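Local coordinates for putative uncharacterized protein (Chaetomium thermophilum, PDB 5T8V), which is the C-terminal HEAT-repeat part of the cohesin loader Scc2, which probably binds chromatin and loads cohesin onto it, at residues L428-V439 against Q605-I616. Residues are numbered along the deposited sequence; the frame is centred on the assembly and turned at random.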
ATOM      1  N   LEU A 428      18.659  11.978  15.792  1.00 14.23           N
ATOM      2  CA  LEU A 428      17.495  11.590  15.003  1.00 13.96           C
ATOM      3  C   LEU A 428      16.830  12.795  14.356  1.00 13.38           C
ATOM      4  O   LEU A 428      16.292  12.687  13.250  1.00 14.15           O
ATOM      5  CB  LEU A 428      16.493  10.845  15.884  1.00 13.14           C
ATOM      6  CG  LEU A 428      16.907   9.446  16.338  1.00 13.26           C
ATOM      7  CD1 LEU A 428      16.005   8.967  17.467  1.00 13.09           C
ATOM      8  CD2 LEU A 428      16.864   8.476  15.172  1.00 14.28           C
ATOM      9  N   ARG A 429      16.844  13.946  15.030  1.00 14.83           N
ATOM     10  CA  ARG A 429      16.248  15.151  14.463  1.00 14.88           C
ATOM     11  C   ARG A 429      16.989  15.581  13.205  1.00 15.82           C
ATOM     12  O   ARG A 429      16.378  15.806  12.155  1.00 16.23           O
ATOM     13  CB  ARG A 429      16.254  16.279  15.494  1.00 15.17           C
ATOM     14  CG  ARG A 429      15.567  17.558  15.031  1.00 17.15           C
ATOM     15  CD  ARG A 429      16.209  18.789  15.650  1.00 17.10           C
ATOM     16  NE  ARG A 429      16.207  18.740  17.109  1.00 17.50           N
ATOM     17  CZ  ARG A 429      16.841  19.610  17.886  1.00 16.80           C
ATOM     18  NH1 ARG A 429      17.539  20.603  17.352  1.00 15.82           N
ATOM     19  NH2 ARG A 429      16.783  19.485  19.204  1.00 16.74           N
ATOM     20  N   LEU A 430      18.315  15.709  13.296  1.00 11.43           N
ATOM     21  CA  LEU A 430      19.082  16.130  12.129  1.00 12.19           C
ATOM     22  C   LEU A 430      19.002  15.092  11.017  1.00 13.77           C
ATOM     23  O   LEU A 430      18.889  15.442   9.834  1.00 15.10           O
ATOM     24  CB  LEU A 430      20.532  16.395  12.525  1.00 11.89           C
ATOM     25  CG  LEU A 430      20.718  17.464  13.603  1.00 11.50           C
ATOM     26  CD1 LEU A 430      22.183  17.613  13.942  1.00 13.27           C
ATOM     27  CD2 LEU A 430      20.139  18.796  13.167  1.00 11.36           C
ATOM     28  N   LEU A 431      19.051  13.808  11.375  1.00 23.18           N
ATOM     29  CA  LEU A 431      18.895  12.766  10.368  1.00 25.29           C
ATOM     30  C   LEU A 431      17.554  12.900   9.656  1.00 26.35           C
ATOM     31  O   LEU A 431      17.481  12.812   8.424  1.00 30.32           O
ATOM     32  CB  LEU A 431      19.032  11.392  11.023  1.00 26.76           C
ATOM     33  CG  LEU A 431      19.521  10.251  10.130  1.00 31.41           C
ATOM     34  CD1 LEU A 431      20.046   9.108  10.977  1.00 32.72           C
ATOM     35  CD2 LEU A 431      18.417   9.757   9.225  1.00 33.84           C
ATOM     36  N   MET A 432      16.485  13.140  10.415  1.00 16.22           N
ATOM     37  CA  MET A 432      15.160  13.277   9.823  1.00 16.12           C
ATOM     38  C   MET A 432      15.098  14.479   8.891  1.00 16.78           C
ATOM     39  O   MET A 432      14.630  14.372   7.752  1.00 18.07           O
ATOM     40  CB  MET A 432      14.109  13.385  10.931  1.00 15.16           C
ATOM     41  CG  MET A 432      12.700  13.659  10.433  1.00 17.51           C
ATOM     42  SD  MET A 432      12.359  15.418  10.223  1.00 19.29           S
ATOM     43  CE  MET A 432      12.326  15.966  11.929  1.00 18.23           C
ATOM     44  N   LEU A 433      15.558  15.642   9.360  1.00 13.57           N
ATOM     45  CA  LEU A 433      15.592  16.819   8.496  1.00 14.47           C
ATOM     46  C   LEU A 433      16.337  16.522   7.203  1.00 15.60           C
ATOM     47  O   LEU A 433      15.915  16.940   6.117  1.00 16.81           O
ATOM     48  CB  LEU A 433      16.244  17.991   9.226  1.00 13.99           C
ATOM     49  CG  LEU A 433      15.528  18.496  10.481  1.00 14.89           C
ATOM     50  CD1 LEU A 433      16.359  19.570  11.170  1.00 14.62           C
ATOM     51  CD2 LEU A 433      14.136  19.022  10.147  1.00 13.77           C
ATOM     52  N   MET A 434      17.443  15.782   7.299  1.00 21.37           N
ATOM     53  CA  MET A 434      18.230  15.482   6.110  1.00 23.89           C
ATOM     54  C   MET A 434      17.471  14.567   5.157  1.00 25.68           C
ATOM     55  O   MET A 434      17.517  14.761   3.936  1.00 27.61           O
ATOM     56  CB  MET A 434      19.557  14.855   6.520  1.00 24.71           C
ATOM     57  CG  MET A 434      20.514  14.638   5.362  1.00 27.60           C
ATOM     58  SD  MET A 434      22.201  14.359   5.912  1.00 28.85           S
ATOM     59  CE  MET A 434      22.615  15.980   6.559  1.00 28.53           C
ATOM     60  N   MET A 435      16.769  13.563   5.687  1.00 24.48           N
ATOM     61  CA  MET A 435      16.039  12.647   4.815  1.00 25.70           C
ATOM     62  C   MET A 435      14.854  13.339   4.154  1.00 25.56           C
ATOM     63  O   MET A 435      14.623  13.167   2.951  1.00 27.32           O
ATOM     64  CB  MET A 435      15.579  11.420   5.603  1.00 25.09           C
ATOM     65  CG  MET A 435      16.723  10.601   6.168  1.00 25.63           C
ATOM     66  SD  MET A 435      17.923  10.111   4.915  1.00 29.03           S
ATOM     67  CE  MET A 435      19.413  10.001   5.902  1.00 28.51           C
ATOM     68  N   VAL A 436      14.091  14.121   4.917  1.00 18.12           N
ATOM     69  CA  VAL A 436      13.027  14.920   4.314  1.00 19.03           C
ATOM     70  C   VAL A 436      13.601  15.778   3.196  1.00 20.36           C
ATOM     71  O   VAL A 436      13.046  15.854   2.092  1.00 21.91           O
ATOM     72  CB  VAL A 436      12.324  15.778   5.382  1.00 18.06           C
ATOM     73  CG1 VAL A 436      11.318  16.727   4.736  1.00 19.24           C
ATOM     74  CG2 VAL A 436      11.628  14.890   6.397  1.00 17.06           C
ATOM     75  N   GLY A 437      14.733  16.431   3.466  1.00 19.92           N
ATOM     76  CA  GLY A 437      15.376  17.227   2.433  1.00 21.30           C
ATOM     77  C   GLY A 437      15.680  16.420   1.185  1.00 22.79           C
ATOM     78  O   GLY A 437      15.421  16.865   0.065  1.00 24.49           O
ATOM     79  N   LEU A 438      16.234  15.215   1.363  1.00 22.36           N
ATOM     80  CA  LEU A 438      16.571  14.385   0.209  1.00 23.92           C
ATOM     81  C   LEU A 438      15.326  13.994  -0.574  1.00 25.15           C
ATOM     82  O   LEU A 438      15.359  13.919  -1.808  1.00 27.03           O
ATOM     83  CB  LEU A 438      17.330  13.134   0.657  1.00 23.33           C
ATOM     84  CG  LEU A 438      18.781  13.318   1.118  1.00 22.75           C
ATOM     85  CD1 LEU A 438      19.362  11.993   1.595  1.00 22.36           C
ATOM     86  CD2 LEU A 438      19.651  13.907   0.012  1.00 24.34           C
ATOM     87  N   VAL A 439      14.215  13.742   0.122  1.00 36.82           N
ATOM     88  CA  VAL A 439      12.994  13.334  -0.566  1.00 38.95           C
ATOM     89  C   VAL A 439      12.349  14.515  -1.281  1.00 41.41           C
ATOM     90  O   VAL A 439      11.668  14.333  -2.296  1.00 42.54           O
ATOM     91  CB  VAL A 439      12.019  12.679   0.433  1.00 37.40           C
ATOM     92  CG1 VAL A 439      10.681  12.359  -0.232  1.00 38.66           C
ATOM     93  CG2 VAL A 439      12.627  11.416   1.007  1.00 36.44           C
ATOM     94  N   GLN A 605      11.515  19.162  18.007  1.00 24.68           N
ATOM     95  CA  GLN A 605      11.385  19.329  16.565  1.00 15.75           C
ATOM     96  C   GLN A 605      11.314  17.985  15.852  1.00 15.40           C
ATOM     97  O   GLN A 605      10.723  17.885  14.771  1.00 17.57           O
ATOM     98  CB  GLN A 605      12.551  20.159  16.030  1.00 16.66           C
ATOM     99  CG  GLN A 605      12.433  20.504  14.561  1.00 19.30           C
ATOM    100  CD  GLN A 605      13.625  21.281  14.041  1.00 19.85           C
ATOM    101  OE1 GLN A 605      14.497  21.699  14.809  1.00 18.81           O
ATOM    102  NE2 GLN A 605      13.673  21.476  12.726  1.00 21.27           N
ATOM    103  N   PHE A 606      11.896  16.939  16.440  1.00 17.04           N
ATOM    104  CA  PHE A 606      11.848  15.615  15.827  1.00 17.18           C
ATOM    105  C   PHE A 606      10.430  15.053  15.842  1.00 16.74           C
ATOM    106  O   PHE A 606       9.856  14.751  14.789  1.00 16.70           O
ATOM    107  CB  PHE A 606      12.813  14.674  16.551  1.00 14.05           C
ATOM    108  CG  PHE A 606      12.669  13.233  16.155  1.00 16.79           C
ATOM    109  CD1 PHE A 606      12.940  12.824  14.861  1.00 17.33           C
ATOM    110  CD2 PHE A 606      12.273  12.286  17.082  1.00 16.57           C
ATOM    111  CE1 PHE A 606      12.810  11.499  14.497  1.00 14.09           C
ATOM    112  CE2 PHE A 606      12.142  10.958  16.724  1.00 17.29           C
ATOM    113  CZ  PHE A 606      12.412  10.564  15.429  1.00 18.45           C
ATOM    114  N   CYS A 607       9.844  14.908  17.032  1.00 19.17           N
ATOM    115  CA  CYS A 607       8.522  14.298  17.136  1.00 18.63           C
ATOM    116  C   CYS A 607       7.455  15.163  16.481  1.00 18.00           C
ATOM    117  O   CYS A 607       6.510  14.639  15.879  1.00 17.86           O
ATOM    118  CB  CYS A 607       8.176  14.045  18.601  1.00 19.50           C
ATOM    119  SG  CYS A 607       9.126  12.711  19.353  1.00 20.89           S
ATOM    120  N   GLU A 608       7.580  16.486  16.587  1.00 13.64           N
ATOM    121  CA  GLU A 608       6.596  17.376  15.986  1.00 14.37           C
ATOM    122  C   GLU A 608       6.506  17.211  14.476  1.00 15.14           C
ATOM    123  O   GLU A 608       5.537  17.688  13.877  1.00 15.82           O
ATOM    124  CB  GLU A 608       6.920  18.830  16.335  1.00 20.01           C
ATOM    125  CG  GLU A 608       6.572  19.220  17.768  1.00 20.18           C
ATOM    126  CD  GLU A 608       6.773  20.704  18.044  1.00 22.36           C
ATOM    127  OE1 GLU A 608       7.422  21.388  17.219  1.00 23.90           O
ATOM    128  OE2 GLU A 608       6.279  21.192  19.085  1.00 22.60           O
ATOM    129  N   ALA A 609       7.480  16.552  13.847  1.00 15.16           N
ATOM    130  CA  ALA A 609       7.437  16.307  12.411  1.00 15.97           C
ATOM    131  C   ALA A 609       6.570  15.112  12.034  1.00 15.49           C
ATOM    132  O   ALA A 609       6.284  14.930  10.843  1.00 16.23           O
ATOM    133  CB  ALA A 609       8.854  16.092  11.879  1.00 16.32           C
ATOM    134  N   PHE A 610       6.143  14.316  13.017  1.00 15.84           N
ATOM    135  CA  PHE A 610       5.336  13.118  12.799  1.00 15.06           C
ATOM    136  C   PHE A 610       4.377  13.277  11.626  1.00 15.65           C
ATOM    137  O   PHE A 610       4.612  12.717  10.548  1.00 16.94           O
ATOM    138  CB  PHE A 610       4.560  12.783  14.074  1.00 13.20           C
ATOM    139  CG  PHE A 610       3.817  11.483  14.008  1.00 13.27           C
ATOM    140  CD1 PHE A 610       4.497  10.291  13.841  1.00 14.24           C
ATOM    141  CD2 PHE A 610       2.441  11.452  14.129  1.00 12.69           C
ATOM    142  CE1 PHE A 610       3.817   9.092  13.787  1.00 14.51           C
ATOM    143  CE2 PHE A 610       1.756  10.256  14.075  1.00 13.15           C
ATOM    144  CZ  PHE A 610       2.446   9.074  13.904  1.00 14.05           C
ATOM    145  N   GLY A 611       3.308  14.047  11.823  1.00 17.06           N
ATOM    146  CA  GLY A 611       2.344  14.304  10.772  1.00 17.91           C
ATOM    147  C   GLY A 611       2.991  14.427   9.411  1.00 19.30           C
ATOM    148  O   GLY A 611       2.755  13.596   8.526  1.00 19.57           O
ATOM    149  N   ALA A 612       3.855  15.433   9.251  1.00 17.77           N
ATOM    150  CA  ALA A 612       4.492  15.668   7.961  1.00 19.19           C
ATOM    151  C   ALA A 612       5.079  14.378   7.403  1.00 18.87           C
ATOM    152  O   ALA A 612       4.683  13.910   6.330  1.00 19.65           O
ATOM    153  CB  ALA A 612       5.575  16.738   8.096  1.00 19.96           C
ATOM    154  N   ILE A 613       6.006  13.766   8.142  1.00 26.24           N
ATOM    155  CA  ILE A 613       6.696  12.607   7.590  1.00 27.44           C
ATOM    156  C   ILE A 613       5.717  11.466   7.369  1.00 26.99           C
ATOM    157  O   ILE A 613       5.849  10.708   6.399  1.00 28.84           O
ATOM    158  CB  ILE A 613       7.886  12.194   8.485  1.00 28.91           C
ATOM    159  CG1 ILE A 613       7.434  11.923   9.921  1.00 29.53           C
ATOM    160  CG2 ILE A 613       8.960  13.283   8.440  1.00 30.34           C
ATOM    161  CD1 ILE A 613       8.566  11.571  10.872  1.00 30.16           C
ATOM    162  N   LEU A 614       4.692  11.352   8.218  1.00 16.28           N
ATOM    163  CA  LEU A 614       3.680  10.326   7.999  1.00 16.83           C
ATOM    164  C   LEU A 614       3.089  10.458   6.602  1.00 18.92           C
ATOM    165  O   LEU A 614       2.969   9.471   5.865  1.00 20.11           O
ATOM    166  CB  LEU A 614       2.592  10.419   9.068  1.00 15.00           C
ATOM    167  CG  LEU A 614       1.425   9.434   8.933  1.00 16.69           C
ATOM    168  CD1 LEU A 614       1.913   7.994   8.864  1.00 16.22           C
ATOM    169  CD2 LEU A 614       0.446   9.610  10.089  1.00 15.06           C
ATOM    170  N   ASN A 615       2.751  11.686   6.201  1.00 28.54           N
ATOM    171  CA  ASN A 615       2.266  11.903   4.844  1.00 29.48           C
ATOM    172  C   ASN A 615       3.280  11.400   3.826  1.00 30.52           C
ATOM    173  O   ASN A 615       2.936  10.637   2.916  1.00 33.06           O
ATOM    174  CB  ASN A 615       1.957  13.385   4.626  1.00 31.96           C
ATOM    175  CG  ASN A 615       0.657  13.805   5.282  1.00 33.58           C
ATOM    176  OD1 ASN A 615      -0.352  14.012   4.610  1.00 35.87           O
ATOM    177  ND2 ASN A 615       0.670  13.914   6.605  1.00 32.78           N
ATOM    178  N   ILE A 616       4.548  11.794   3.984  1.00 21.11           N
ATOM    179  CA  ILE A 616       5.588  11.319   3.076  1.00 22.31           C
ATOM    180  C   ILE A 616       5.523   9.806   2.965  1.00 21.71           C
ATOM    181  O   ILE A 616       5.647   9.238   1.873  1.00 23.17           O
ATOM    182  CB  ILE A 616       6.974  11.796   3.552  1.00 22.21           C
ATOM    183  CG1 ILE A 616       7.169  13.272   3.201  1.00 23.68           C
ATOM    184  CG2 ILE A 616       8.095  10.948   2.938  1.00 22.97           C
ATOM    185  CD1 ILE A 616       8.391  13.905   3.831  1.00 23.47           C
TER
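Arg-429 and Phe-606 bring the two backbones nearest, CA to CA 4.6 Å, and beyond them the backbones stand farther apart, as at Val-436 and Ile-613 (CA to CA 7.5 Å): the axes of helices 428-439 and 610-616 run in broadly the same direction, inclined at 40° and 11.7 Å apart at closest approach. The ring of Phe-606 takes CB of Leu-428 over one face, a CH-pi contact 4.1 Å from the ring centroid, while CB of Met-432 comes to its edge. Bends at chi2 (-87°) and chi3 (-70°) fold the Met-432 chain so that its methyl CE lies against CB of Ala-609, at 3.5 Å. Farther along, CG2 of Val-436 meets CG2 of Ile-613 at 3.7 Å, the two side chains crossing nearly at right angles, and Ile-616 reaches both Val-436 and Val-439. At the exposed margin the extended Gln-605 crosses Arg-429 about perpendicularly, OE1 of Gln-605 3.5 Å from CD of Arg-429, and rests its NE2 on both methyls of Leu-433. The Arg-429 charge is paired within its own helix, through NE to Glu-425. Replacing this arginine by an alanine would probably leave Glu-425 without its mate and take the CG and CD cover from Gln-605. Helix 446-474 also touches Phe-606 and Ile-616, extending the apolar layer of this alpha-solenoid. With no hydrogen bond joining the segments, their association rests mainly on apolar side chains, with the Arg-429 and Gln-605 chains lying across each other at one margin.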